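Local structure of cytosolic phospholipase A2 delta (5IZ5) at residues 280-285 with 512-517; 427-432 with 531-536; 497-502 with 608-613; 537-542 with 581-586. The protein hydrolyses glycerophospholipids at the sn-2 position in a calcium-dependent way, with a preference for linoleic acid there. The protein carries 3 engineered substitutions. One frame throughout, in Å; residues are numbered along the deposited sequence.

Contact 1 of 4, residues 280-285 with 512-517; sequences EELAVH and MGRLMR
The chain of Arg-514 is bent at its second torsion (chi2 87°), and this carries the guanidinium back toward Leu-282 although the CB of Arg-514 points away from residues 280-285. Leu-282 CD1 lies over one face of the guanidinium, toward its rim, 3.5 Å from Arg-514 NH1. Arg-514 NH1 donates to Met-512 O of its own segment at 3.2 Å, while Arg-514 NH2 donates to Pro-279 O, just ahead of residues 280-285. These two bonds probably fix the rotation of the group. Arg-514 NE is buried here without a polar partner.

The backbone joins at one carbonyl. Gly-513 O accepts from Ala-283 N at 2.8 Å and from Val-284 N at 3.1 Å. The first bond is bent at the hydrogen (130°), the second is straighter (152°). Val-284 CG2 sits beside the backbone N, anti to the carbonyl carbon, and packs 3.7 Å from Gly-513 CA. Gly-513 has Leu-282 CG close against its CA, and its positive phi also suits glycine. Ala-283 CB meets Leu-515 CB at 4.1 Å.

The contact thus ties the loop between strands 266-277 and 285-286 to the two-stranded hairpin 509-511/514-517. Phe-510 of that hairpin touches Ala-283, Val-284 and Leu-515. Strand 160-172 supplies Ala-162 beside Leu-282 and Leu-165 beside Arg-514.

Contact 2 of 4, residues 427-432 with 531-536; sequences TFVDLW and WSNIFS
The indole of Trp-432 carries Phe-535 CB over one face, and its NE1 edge points at Ser-532. Phe-535 CB stands 3.7 Å from the centroid of the six-membered ring, a CH-pi contact. The Phe-535 ring runs nearly parallel to the indole (10°) but is displaced, with little overlap. Their closest atoms, Trp-432 CZ2 and Phe-535 CG, are 3.4 Å apart. At the edge, Trp-432 NE1 donates to Ser-532 OG at 3.2 Å, close to the indole plane. Ser-532 OG is also hydrogen-bonded to Glu-528 O and Trp-369 NE1. With an alanine at Trp-432, Phe-535 CB would probably lose the aromatic surface it rests on, and Ser-532 OG one of its donors. Phe-535 also lies close to Gly-335, which binds substrate.

Val-429 CG2 lies beside the backbone N, and from there it reaches Asn-533 CB at 3.9 Å and Ser-536 OG at 3.8 Å. Phe-428 CB packs on Ser-536 CB. Asn-533 turns its amide elsewhere: OD1 accepts from the backbone N of Asp-651, the active-site proton acceptor by similarity, and ND2 donates to Leu-649 O. Asn-533 may therefore help position that residue.

Thr-427 and Asp-430 form a capping box at the start of helix 428-441. This end packs on the start of helix 534-543 and on the turn before it. Helix 524-531 adds Ala-529 beside Val-429 and Trp-432, and helix 367-375 adds Trp-369.

Contact 3 of 4, residues 497-502 with 608-613; sequences YGAFVP and NFLQGL
Strand 499-501, in the mixed sheet of the catalytic domain, is covered here by two overlapping beta turns. The first, type I, runs from Asn-608 to Gln-611. The second, type II, runs from Leu-610 to Leu-613. Val-501 CG2 lies over the face of the Phe-609 ring, 4.2 Å from its centroid, and Val-501 CG1 reaches Phe-609 CD1 at 4.0 Å. At the ring edge Phe-609 CE1 comes 3.7 Å from Ala-499 O. Phe-609 CG stands between the backbone N and the carbonyl carbon (chi1 54°), which turns the ring face to Val-501. A serine in place of Phe-609 would probably open a gap beside Val-501, whose methyls would lose the ring they pack on.

Leu-610 spreads its two methyls. Leu-610 CD2 presses on Ala-499 CB at 3.4 Å, a tight fit. Leu-610 CD1 meets Tyr-497 CD2 at 3.7 Å. The Tyr-497 hydroxyl is hydrogen-bonded to Glu-483 OE1 and Thr-641 N.

Within the turns, Asn-608 OD1 accepts from Leu-610 N at 2.9 Å, with the donor above the carbonyl plane. This is an Asx turn. Gly-498 and Ala-499 both face Phe-494, which makes a G1 beta bulge at the start of the strand.

Contact 4 of 4, residues 537-542 with 581-586; sequences LNLLDA and SWLQPG. With SO4 (sulfate ion), chain M.
From CB outward, Leu-583 lies against helix 534-543. Its CB stands over the centre of its own neighbour, the Trp-582 ring. Its CG meets Ala-542 CB at 3.6 Å. One branch, Leu-583 CD1, presses on Leu-539 CD1 at 3.4 Å, which is tight, and on Leu-539 CA at 3.6 Å. The other branch, Leu-583 CD2, reaches Asn-538 CB at 4.1 Å. CG of Leu-583 is anti to the backbone N (chi1 -164°), and this sends both methyls toward the helix.

Leu-539 CD1 has a second neighbour in Trp-582 CZ3, 3.9 Å away. Ala-542 CB is also 3.4 Å from Leu-583 O. Farther along, Pro-585 CG rests 3.4 Å from Ala-542 O, at the exposed end of the contact.

The polar ends are served elsewhere. Asn-538 OD1 accepts from Arg-577 NH1, Asp-541 makes a salt bridge with Arg-577, and Trp-582 NE1 donates to Ser-773 O. A sulfate ion, probably from the crystallisation liquor, lies near Ser-581 and is also hydrogen-bonded to Ser-399, Thr-776 and the backbone N atoms of Lys-400 and Leu-401. Its oxygen nearest Ser-581 is doubtfully placed.

No hydrogen bond joins the two segments. Their union therefore rests on the shape fit of leucine, alanine, tryptophan and proline carbons, while Arg-577 holds the side chains of Asn-538 and Asp-541.

The four contacts form two pairs in the catalytic part of the chain. Contacts 1 and 3 are neighbours, with centres about 9 Å apart. They are joined by backbone bonds from His-285 to Phe-500 and from Met-512 to Gln-611. Contacts 2 and 4 have centres about 12 Å apart and share helix 534-543, and Trp-582 packs on Trp-432 and Phe-535. Contacts 1 and 4 lie on opposite sides of the chain's centre, about 41 Å between centres. Along the sequence contacts 1, 2 and 3 interleave, while contact 4 falls wholly between the segments of contact 3. Distant parts of the sequence therefore build both regions, and contact 2 lies nearest the active site.

Contact 1 of 4, residues 280-285 with 512-517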
loop_
_atom_site.group_PDB
_atom_site.type_symbol
_atom_site.label_atom_id
_atom_site.label_comp_id
_atom_site.label_asym_id
_atom_site.label_seq_id
_atom_site.Cartn_x
_atom_site.Cartn_y
_atom_site.Cartn_z
ATOM N N GLU B 280 1.690 -25.175 7.438
ATOM C CA GLU B 280 1.316 -24.561 6.151
ATOM C C GLU B 280 0.109 -23.612 6.271
ATOM O O GLU B 280 -0.834 -23.683 5.474
ATOM C CB GLU B 280 1.044 -25.617 5.070
ATOM C CG GLU B 280 2.223 -26.485 4.696
ATOM C CD GLU B 280 2.046 -27.199 3.356
ATOM O OE1 GLU B 280 1.449 -26.612 2.418
ATOM O OE2 GLU B 280 2.521 -28.350 3.231
ATOM N N GLU B 281 0.139 -22.724 7.263
ATOM C CA GLU B 281 -0.889 -21.691 7.396
ATOM C C GLU B 281 -0.288 -20.296 7.437
ATOM O O GLU B 281 0.615 -19.999 8.212
ATOM C CB GLU B 281 -1.770 -21.901 8.624
ATOM C CG GLU B 281 -3.010 -20.973 8.635
ATOM C CD GLU B 281 -4.094 -21.387 9.621
ATOM O OE1 GLU B 281 -3.754 -22.029 10.644
ATOM O OE2 GLU B 281 -5.289 -21.055 9.376
ATOM N N LEU B 282 -0.881 -19.450 6.619
ATOM C CA LEU B 282 -0.409 -18.117 6.315
ATOM C C LEU B 282 -1.247 -17.085 7.033
ATOM O O LEU B 282 -2.450 -17.252 7.171
ATOM C CB LEU B 282 -0.530 -17.929 4.804
ATOM C CG LEU B 282 0.697 -18.190 3.933
ATOM C CD1 LEU B 282 1.642 -19.259 4.481
ATOM C CD2 LEU B 282 0.256 -18.519 2.518
ATOM N N ALA B 283 -0.603 -16.020 7.503
ATOM C CA ALA B 283 -1.312 -14.845 7.978
ATOM C C ALA B 283 -1.729 -13.971 6.789
ATOM O O ALA B 283 -2.669 -13.193 6.882
ATOM C CB ALA B 283 -0.447 -14.059 8.945
ATOM N N VAL B 284 -1.034 -14.106 5.667
ATOM C CA VAL B 284 -1.384 -13.363 4.455
ATOM C C VAL B 284 -2.368 -14.176 3.604
ATOM O O VAL B 284 -2.070 -15.310 3.228
ATOM C CB VAL B 284 -0.117 -13.003 3.641
ATOM C CG1 VAL B 284 -0.478 -12.216 2.387
ATOM C CG2 VAL B 284 0.855 -12.198 4.499
ATOM N N HIS B 285 -3.524 -13.573 3.305
ATOM C CA HIS B 285 -4.569 -14.159 2.462
ATOM C C HIS B 285 -4.183 -13.996 0.991
ATOM O O HIS B 285 -3.968 -12.888 0.518
ATOM C CB HIS B 285 -5.927 -13.449 2.694
ATOM C CG HIS B 285 -6.316 -13.292 4.140
ATOM N ND1 HIS B 285 -7.120 -12.258 4.584
ATOM C CD2 HIS B 285 -6.018 -14.031 5.237
ATOM C CE1 HIS B 285 -7.301 -12.372 5.889
ATOM N NE2 HIS B 285 -6.640 -13.436 6.310
ATOM N N MET B 512 7.459 -14.730 4.065
ATOM C CA MET B 512 6.820 -15.793 3.288
ATOM C C MET B 512 5.369 -16.033 3.715
ATOM O O MET B 512 4.910 -17.179 3.796
ATOM C CB MET B 512 7.630 -17.089 3.384
ATOM C CG MET B 512 7.359 -18.089 2.273
ATOM S SD MET B 512 8.006 -17.550 0.703
ATOM C CE MET B 512 9.769 -17.754 0.962
ATOM N N GLY B 513 4.653 -14.944 3.987
ATOM C CA GLY B 513 3.245 -15.021 4.320
ATOM C C GLY B 513 2.959 -15.314 5.773
ATOM O O GLY B 513 1.796 -15.274 6.172
ATOM N N ARG B 514 3.999 -15.605 6.562
ATOM C CA ARG B 514 3.843 -15.846 8.000
ATOM C C ARG B 514 4.144 -14.595 8.811
ATOM O O ARG B 514 5.035 -13.812 8.479
ATOM C CB ARG B 514 4.770 -16.962 8.494
ATOM C CG ARG B 514 4.269 -18.369 8.220
ATOM C CD ARG B 514 4.689 -18.857 6.854
ATOM N NE ARG B 514 4.398 -20.273 6.663
ATOM C CZ ARG B 514 4.553 -20.923 5.514
ATOM N NH1 ARG B 514 4.980 -20.279 4.434
ATOM N NH2 ARG B 514 4.271 -22.221 5.438
ATOM N N LEU B 515 3.400 -14.431 9.894
ATOM C CA LEU B 515 3.629 -13.342 10.827
ATOM C C LEU B 515 4.896 -13.628 11.636
ATOM O O LEU B 515 4.975 -14.647 12.310
ATOM C CB LEU B 515 2.418 -13.206 11.745
ATOM C CG LEU B 515 2.511 -12.179 12.867
ATOM C CD1 LEU B 515 2.593 -10.774 12.295
ATOM C CD2 LEU B 515 1.312 -12.332 13.788
ATOM N N MET B 516 5.883 -12.739 11.539
ATOM C CA MET B 516 7.171 -12.885 12.225
ATOM C C MET B 516 7.205 -12.094 13.529
ATOM O O MET B 516 7.741 -12.565 14.529
ATOM C CB MET B 516 8.317 -12.419 11.321
ATOM C CG MET B 516 8.529 -13.274 10.082
ATOM S SD MET B 516 9.129 -14.952 10.478
ATOM C CE MET B 516 7.621 -15.912 10.461
ATOM N N ARG B 517 6.645 -10.889 13.518
ATOM C CA ARG B 517 6.560 -10.080 14.736
ATOM C C ARG B 517 5.334 -9.181 14.709
ATOM O O ARG B 517 5.209 -8.309 13.848
ATOM C CB ARG B 517 7.819 -9.229 14.924
ATOM C CG ARG B 517 7.862 -8.522 16.267
ATOM C CD ARG B 517 9.258 -8.033 16.601
ATOM N NE ARG B 517 9.606 -6.812 15.874
ATOM C CZ ARG B 517 9.435 -5.565 16.317
ATOM N NH1 ARG B 517 8.896 -5.324 17.512
ATOM N NH2 ARG B 517 9.803 -4.539 15.550
#

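Contact 2 of 4, residues 427-432 with 531-536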
loop_
_atom_site.group_PDB
_atom_site.type_symbol
_atom_site.label_atom_id
_atom_site.label_comp_id
_atom_site.label_asym_id
_atom_site.label_seq_id
_atom_site.Cartn_x
_atom_site.Cartn_y
_atom_site.Cartn_z
ATOM N N THR B 427 8.749 9.752 10.983
ATOM C CA THR B 427 8.654 10.452 9.720
ATOM C C THR B 427 7.668 11.608 9.819
ATOM O O THR B 427 7.011 11.803 10.850
ATOM C CB THR B 427 8.195 9.510 8.595
ATOM O OG1 THR B 427 6.811 9.200 8.773
ATOM C CG2 THR B 427 8.996 8.218 8.578
ATOM N N PHE B 428 7.572 12.377 8.737
ATOM C CA PHE B 428 6.608 13.476 8.645
ATOM C C PHE B 428 5.180 12.971 8.866
ATOM O O PHE B 428 4.357 13.663 9.456
ATOM C CB PHE B 428 6.690 14.149 7.267
ATOM C CG PHE B 428 7.689 15.268 7.179
ATOM C CD1 PHE B 428 9.039 14.976 7.234
ATOM C CD2 PHE B 428 7.296 16.596 6.989
ATOM C CE1 PHE B 428 9.993 15.974 7.143
ATOM C CE2 PHE B 428 8.249 17.601 6.891
ATOM C CZ PHE B 428 9.599 17.287 6.967
ATOM N N VAL B 429 4.906 11.763 8.384
ATOM C CA VAL B 429 3.600 11.139 8.530
ATOM C C VAL B 429 3.230 10.960 9.989
ATOM O O VAL B 429 2.079 11.152 10.361
ATOM C CB VAL B 429 3.549 9.779 7.808
ATOM C CG1 VAL B 429 2.351 8.956 8.257
ATOM C CG2 VAL B 429 3.513 9.999 6.306
ATOM N N ASP B 430 4.210 10.621 10.819
ATOM C CA ASP B 430 3.953 10.436 12.236
ATOM C C ASP B 430 3.570 11.738 12.907
ATOM O O ASP B 430 2.647 11.752 13.726
ATOM C CB ASP B 430 5.154 9.801 12.932
ATOM C CG ASP B 430 5.470 8.434 12.382
ATOM O OD1 ASP B 430 4.692 7.495 12.638
ATOM O OD2 ASP B 430 6.481 8.291 11.679
ATOM N N LEU B 431 4.241 12.837 12.556
ATOM C CA LEU B 431 3.890 14.123 13.161
ATOM C C LEU B 431 2.542 14.589 12.635
ATOM O O LEU B 431 1.727 15.115 13.385
ATOM C CB LEU B 431 4.943 15.190 12.879
ATOM C CG LEU B 431 4.644 16.557 13.500
ATOM C CD1 LEU B 431 4.512 16.478 15.015
ATOM C CD2 LEU B 431 5.722 17.557 13.117
ATOM N N TRP B 432 2.328 14.415 11.337
ATOM C CA TRP B 432 1.075 14.808 10.711
ATOM C C TRP B 432 -0.101 14.058 11.340
ATOM O O TRP B 432 -1.162 14.644 11.564
ATOM C CB TRP B 432 1.151 14.582 9.209
ATOM C CG TRP B 432 -0.139 14.721 8.481
ATOM C CD1 TRP B 432 -0.689 13.807 7.642
ATOM C CD2 TRP B 432 -1.042 15.837 8.516
ATOM N NE1 TRP B 432 -1.878 14.277 7.151
ATOM C CE2 TRP B 432 -2.120 15.521 7.670
ATOM C CE3 TRP B 432 -1.043 17.073 9.180
ATOM C CZ2 TRP B 432 -3.189 16.397 7.461
ATOM C CZ3 TRP B 432 -2.111 17.945 8.976
ATOM C CH2 TRP B 432 -3.169 17.600 8.123
ATOM N N TRP B 531 -3.218 8.203 4.354
ATOM C CA TRP B 531 -4.231 8.451 3.328
ATOM C C TRP B 531 -4.210 9.895 2.830
ATOM O O TRP B 531 -4.493 10.150 1.662
ATOM C CB TRP B 531 -5.626 8.100 3.859
ATOM C CG TRP B 531 -5.774 6.645 4.223
ATOM C CD1 TRP B 531 -5.148 5.581 3.635
ATOM C CD2 TRP B 531 -6.619 6.101 5.234
ATOM N NE1 TRP B 531 -5.542 4.412 4.220
ATOM C CE2 TRP B 531 -6.448 4.700 5.208
ATOM C CE3 TRP B 531 -7.501 6.661 6.171
ATOM C CZ2 TRP B 531 -7.129 3.850 6.075
ATOM C CZ3 TRP B 531 -8.169 5.815 7.039
ATOM C CH2 TRP B 531 -7.983 4.426 6.981
ATOM N N SER B 532 -3.895 10.823 3.725
ATOM C CA SER B 532 -3.861 12.239 3.405
ATOM C C SER B 532 -2.448 12.828 3.506
ATOM O O SER B 532 -2.305 14.019 3.817
ATOM C CB SER B 532 -4.831 13.003 4.317
ATOM O OG SER B 532 -4.446 12.937 5.681
ATOM N N ASN B 533 -1.413 12.012 3.255
ATOM C CA ASN B 533 -0.023 12.501 3.400
ATOM C C ASN B 533 0.486 13.472 2.323
ATOM O O ASN B 533 1.650 13.870 2.340
ATOM C CB ASN B 533 1.001 11.376 3.688
ATOM C CG ASN B 533 1.290 10.468 2.502
ATOM O OD1 ASN B 533 0.923 10.740 1.362
ATOM N ND2 ASN B 533 1.976 9.357 2.786
ATOM N N ILE B 534 -0.393 13.890 1.413
ATOM C CA ILE B 534 -0.110 15.074 0.598
ATOM C C ILE B 534 0.246 16.238 1.537
ATOM O O ILE B 534 1.071 17.086 1.211
ATOM C CB ILE B 534 -1.291 15.457 -0.335
ATOM C CG1 ILE B 534 -0.858 16.508 -1.361
ATOM C CG2 ILE B 534 -2.485 15.973 0.463
ATOM C CD1 ILE B 534 -0.021 15.942 -2.488
ATOM N N PHE B 535 -0.353 16.242 2.725
ATOM C CA PHE B 535 -0.073 17.285 3.706
ATOM C C PHE B 535 1.336 17.222 4.298
ATOM O O PHE B 535 1.838 18.242 4.765
ATOM C CB PHE B 535 -1.104 17.292 4.831
ATOM C CG PHE B 535 -2.436 17.858 4.431
ATOM C CD1 PHE B 535 -2.795 19.175 4.721
ATOM C CD2 PHE B 535 -3.335 17.063 3.763
ATOM C CE1 PHE B 535 -4.034 19.668 4.337
ATOM C CE2 PHE B 535 -4.567 17.546 3.371
ATOM C CZ PHE B 535 -4.920 18.852 3.657
ATOM N N SER B 536 1.961 16.042 4.294
ATOM C CA SER B 536 3.372 15.904 4.655
ATOM C C SER B 536 4.242 16.681 3.687
ATOM O O SER B 536 5.206 17.321 4.090
ATOM C CB SER B 536 3.818 14.437 4.660
ATOM O OG SER B 536 3.058 13.686 5.581
#

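Contact 3 of 4, residues 497-502 with 608-613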
loop_
_atom_site.group_PDB
_atom_site.type_symbol
_atom_site.label_atom_id
_atom_site.label_comp_id
_atom_site.label_asym_id
_atom_site.label_seq_id
_atom_site.Cartn_x
_atom_site.Cartn_y
_atom_site.Cartn_z
ATOM N N TYR B 497 -1.449 -7.963 -6.597
ATOM C CA TYR B 497 -0.855 -9.248 -6.181
ATOM C C TYR B 497 -1.861 -10.214 -5.536
ATOM O O TYR B 497 -1.527 -11.378 -5.248
ATOM C CB TYR B 497 0.302 -9.015 -5.207
ATOM C CG TYR B 497 1.438 -8.165 -5.730
ATOM C CD1 TYR B 497 2.304 -8.640 -6.701
ATOM C CD2 TYR B 497 1.664 -6.899 -5.224
ATOM C CE1 TYR B 497 3.350 -7.857 -7.174
ATOM C CE2 TYR B 497 2.704 -6.113 -5.676
ATOM C CZ TYR B 497 3.547 -6.597 -6.653
ATOM O OH TYR B 497 4.583 -5.820 -7.110
ATOM N N GLY B 498 -3.083 -9.736 -5.299
ATOM C CA GLY B 498 -4.111 -10.556 -4.673
ATOM C C GLY B 498 -3.694 -11.065 -3.304
ATOM O O GLY B 498 -3.852 -12.242 -2.995
ATOM N N ALA B 499 -3.178 -10.163 -2.482
ATOM C CA ALA B 499 -2.565 -10.538 -1.213
ATOM C C ALA B 499 -2.945 -9.531 -0.147
ATOM O O ALA B 499 -2.719 -8.336 -0.307
ATOM C CB ALA B 499 -1.054 -10.620 -1.368
ATOM N N PHE B 500 -3.525 -10.024 0.940
ATOM C CA PHE B 500 -4.156 -9.176 1.931
ATOM C C PHE B 500 -3.894 -9.675 3.352
ATOM O O PHE B 500 -3.679 -10.864 3.582
ATOM C CB PHE B 500 -5.671 -9.129 1.670
ATOM C CG PHE B 500 -6.065 -8.349 0.438
ATOM C CD1 PHE B 500 -6.559 -7.054 0.546
ATOM C CD2 PHE B 500 -5.970 -8.917 -0.823
ATOM C CE1 PHE B 500 -6.917 -6.329 -0.586
ATOM C CE2 PHE B 500 -6.323 -8.202 -1.964
ATOM C CZ PHE B 500 -6.798 -6.903 -1.842
ATOM N N VAL B 501 -3.950 -8.758 4.308
ATOM C CA VAL B 501 -3.923 -9.115 5.718
ATOM C C VAL B 501 -5.032 -8.372 6.443
ATOM O O VAL B 501 -5.491 -7.334 5.971
ATOM C CB VAL B 501 -2.579 -8.771 6.388
ATOM C CG1 VAL B 501 -1.459 -9.617 5.802
ATOM C CG2 VAL B 501 -2.274 -7.286 6.262
ATOM N N PRO B 502 -5.469 -8.901 7.593
ATOM C CA PRO B 502 -6.409 -8.138 8.397
ATOM C C PRO B 502 -5.789 -6.814 8.835
ATOM O O PRO B 502 -4.580 -6.745 9.053
ATOM C CB PRO B 502 -6.666 -9.035 9.617
ATOM C CG PRO B 502 -6.200 -10.394 9.245
ATOM C CD PRO B 502 -5.149 -10.216 8.189
ATOM N N ASN B 608 6.684 -4.528 4.977
ATOM C CA ASN B 608 5.966 -5.129 3.873
ATOM C C ASN B 608 5.446 -6.522 4.225
ATOM O O ASN B 608 6.225 -7.462 4.361
ATOM C CB ASN B 608 6.888 -5.217 2.661
ATOM C CG ASN B 608 6.201 -5.812 1.450
ATOM O OD1 ASN B 608 4.974 -5.957 1.416
ATOM N ND2 ASN B 608 6.981 -6.117 0.432
ATOM N N PHE B 609 4.128 -6.657 4.343
ATOM C CA PHE B 609 3.519 -7.957 4.639
ATOM C C PHE B 609 3.727 -9.008 3.538
ATOM O O PHE B 609 3.533 -10.194 3.772
ATOM C CB PHE B 609 2.027 -7.822 5.024
ATOM C CG PHE B 609 1.180 -7.073 4.027
ATOM C CD1 PHE B 609 0.599 -7.725 2.952
ATOM C CD2 PHE B 609 0.918 -5.720 4.202
ATOM C CE1 PHE B 609 -0.201 -7.032 2.050
ATOM C CE2 PHE B 609 0.130 -5.026 3.298
ATOM C CZ PHE B 609 -0.429 -5.684 2.225
ATOM N N LEU B 610 4.136 -8.576 2.346
ATOM C CA LEU B 610 4.486 -9.502 1.277
ATOM C C LEU B 610 5.929 -10.022 1.339
ATOM O O LEU B 610 6.303 -10.861 0.515
ATOM C CB LEU B 610 4.273 -8.829 -0.086
ATOM C CG LEU B 610 2.887 -8.252 -0.379
ATOM C CD1 LEU B 610 2.820 -7.766 -1.818
ATOM C CD2 LEU B 610 1.789 -9.275 -0.119
ATOM N N GLN B 611 6.730 -9.539 2.291
ATOM C CA GLN B 611 8.170 -9.830 2.307
ATOM C C GLN B 611 8.504 -11.316 2.138
ATOM O O GLN B 611 7.955 -12.176 2.825
ATOM C CB GLN B 611 8.832 -9.317 3.592
ATOM C CG GLN B 611 10.343 -9.538 3.601
ATOM C CD GLN B 611 11.057 -8.920 4.795
ATOM O OE1 GLN B 611 10.441 -8.402 5.726
ATOM N NE2 GLN B 611 12.373 -9.000 4.777
ATOM N N GLY B 612 9.395 -11.608 1.202
ATOM C CA GLY B 612 9.887 -12.965 1.016
ATOM C C GLY B 612 9.064 -13.824 0.077
ATOM O O GLY B 612 9.574 -14.806 -0.454
ATOM N N LEU B 613 7.807 -13.454 -0.165
ATOM C CA LEU B 613 6.990 -14.169 -1.140
ATOM C C LEU B 613 7.606 -14.008 -2.518
ATOM O O LEU B 613 8.289 -13.012 -2.793
ATOM C CB LEU B 613 5.554 -13.640 -1.139
ATOM C CG LEU B 613 4.786 -13.869 0.164
ATOM C CD1 LEU B 613 3.501 -13.059 0.180
ATOM C CD2 LEU B 613 4.509 -15.353 0.373
#

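Contact 4 of 4, residues 537-542 with 581-586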
loop_
_atom_site.group_PDB
_atom_site.type_symbol
_atom_site.label_atom_id
_atom_site.label_comp_id
_atom_site.label_asym_id
_atom_site.label_seq_id
_atom_site.Cartn_x
_atom_site.Cartn_y
_atom_site.Cartn_z
ATOM N N LEU B 537 3.907 16.620 2.404
ATOM C CA LEU B 537 4.654 17.381 1.423
ATOM C C LEU B 537 4.376 18.876 1.548
ATOM O O LEU B 537 5.286 19.680 1.390
ATOM C CB LEU B 537 4.340 16.881 0.015
ATOM C CG LEU B 537 4.824 17.682 -1.199
ATOM C CD1 LEU B 537 4.888 16.773 -2.414
ATOM C CD2 LEU B 537 3.928 18.878 -1.510
ATOM N N ASN B 538 3.134 19.256 1.836
ATOM C CA ASN B 538 2.831 20.670 2.048
ATOM C C ASN B 538 3.532 21.233 3.282
ATOM O O ASN B 538 3.909 22.405 3.313
ATOM C CB ASN B 538 1.336 20.921 2.166
ATOM C CG ASN B 538 0.609 20.710 0.860
ATOM O OD1 ASN B 538 1.228 20.493 -0.184
ATOM N ND2 ASN B 538 -0.712 20.761 0.912
ATOM N N LEU B 539 3.700 20.397 4.303
ATOM C CA LEU B 539 4.382 20.828 5.524
ATOM C C LEU B 539 5.863 21.027 5.209
ATOM O O LEU B 539 6.481 21.975 5.676
ATOM C CB LEU B 539 4.207 19.798 6.646
ATOM C CG LEU B 539 4.564 20.212 8.080
ATOM C CD1 LEU B 539 3.853 21.474 8.544
ATOM C CD2 LEU B 539 4.262 19.068 9.052
ATOM N N LEU B 540 6.409 20.151 4.375
ATOM C CA LEU B 540 7.819 20.213 4.024
ATOM C C LEU B 540 8.151 21.481 3.228
ATOM O O LEU B 540 9.151 22.138 3.505
ATOM C CB LEU B 540 8.207 18.953 3.240
ATOM C CG LEU B 540 9.675 18.900 2.732
ATOM C CD1 LEU B 540 10.404 17.608 3.093
ATOM C CD2 LEU B 540 9.734 19.091 1.223
ATOM N N ASP B 541 7.316 21.817 2.245
ATOM C CA ASP B 541 7.503 23.043 1.457
ATOM C C ASP B 541 7.290 24.328 2.257
ATOM O O ASP B 541 8.028 25.303 2.094
ATOM C CB ASP B 541 6.551 23.080 0.256
ATOM C CG ASP B 541 6.948 22.130 -0.867
ATOM O OD1 ASP B 541 8.040 21.516 -0.818
ATOM O OD2 ASP B 541 6.142 22.005 -1.818
ATOM N N ALA B 542 6.261 24.345 3.093
ATOM C CA ALA B 542 5.974 25.512 3.922
ATOM C C ALA B 542 7.076 25.777 4.951
ATOM O O ALA B 542 7.308 26.923 5.328
ATOM C CB ALA B 542 4.640 25.345 4.624
ATOM N N SER B 581 -3.114 29.072 8.427
ATOM C CA SER B 581 -2.470 29.490 9.665
ATOM C C SER B 581 -1.575 28.415 10.271
ATOM O O SER B 581 -0.436 28.693 10.622
ATOM C CB SER B 581 -3.512 29.878 10.706
ATOM O OG SER B 581 -4.302 30.960 10.253
ATOM N N TRP B 582 -2.110 27.202 10.411
ATOM C CA TRP B 582 -1.383 26.097 11.058
ATOM C C TRP B 582 -0.060 25.744 10.375
ATOM O O TRP B 582 0.867 25.257 11.018
ATOM C CB TRP B 582 -2.270 24.839 11.113
ATOM C CG TRP B 582 -2.374 24.095 9.809
ATOM C CD1 TRP B 582 -3.251 24.345 8.795
ATOM C CD2 TRP B 582 -1.573 22.985 9.381
ATOM N NE1 TRP B 582 -3.043 23.470 7.759
ATOM C CE2 TRP B 582 -2.022 22.622 8.094
ATOM C CE3 TRP B 582 -0.518 22.266 9.957
ATOM C CZ2 TRP B 582 -1.455 21.568 7.374
ATOM C CZ3 TRP B 582 0.045 21.215 9.237
ATOM C CH2 TRP B 582 -0.427 20.878 7.961
ATOM N N LEU B 583 0.011 26.012 9.078
ATOM C CA LEU B 583 1.093 25.551 8.224
ATOM C C LEU B 583 2.311 26.502 8.156
ATOM O O LEU B 583 3.368 26.119 7.645
ATOM C CB LEU B 583 0.515 25.325 6.823
ATOM C CG LEU B 583 1.319 24.505 5.825
ATOM C CD1 LEU B 583 1.896 23.254 6.471
ATOM C CD2 LEU B 583 0.461 24.148 4.620
ATOM N N GLN B 584 2.177 27.718 8.682
ATOM C CA GLN B 584 3.193 28.758 8.477
ATOM C C GLN B 584 4.469 28.561 9.308
ATOM O O GLN B 584 4.415 28.026 10.413
ATOM C CB GLN B 584 2.595 30.143 8.762
ATOM C CG GLN B 584 1.498 30.595 7.803
ATOM C CD GLN B 584 1.964 30.741 6.358
ATOM O OE1 GLN B 584 3.110 31.110 6.095
ATOM N NE2 GLN B 584 1.070 30.460 5.413
ATOM N N PRO B 585 5.623 29.026 8.784
ATOM C CA PRO B 585 6.939 28.707 9.365
ATOM C C PRO B 585 7.243 29.261 10.766
ATOM O O PRO B 585 8.179 28.780 11.406
ATOM C CB PRO B 585 7.937 29.310 8.355
ATOM C CG PRO B 585 7.140 29.745 7.173
ATOM C CD PRO B 585 5.747 29.976 7.664
ATOM N N GLY B 586 6.491 30.250 11.239
ATOM C CA GLY B 586 6.784 30.857 12.543
ATOM C C GLY B 586 5.942 30.366 13.713
ATOM O O GLY B 586 5.918 30.994 14.773
HETATM S S SO4 M . -6.459 29.869 13.351
HETATM O O1 SO4 M . -7.748 30.584 13.499
HETATM O O2 SO4 M . -6.691 28.533 12.756
HETATM O O3 SO4 M . -5.557 30.653 12.481
HETATM O O4 SO4 M . -5.818 29.711 14.673
#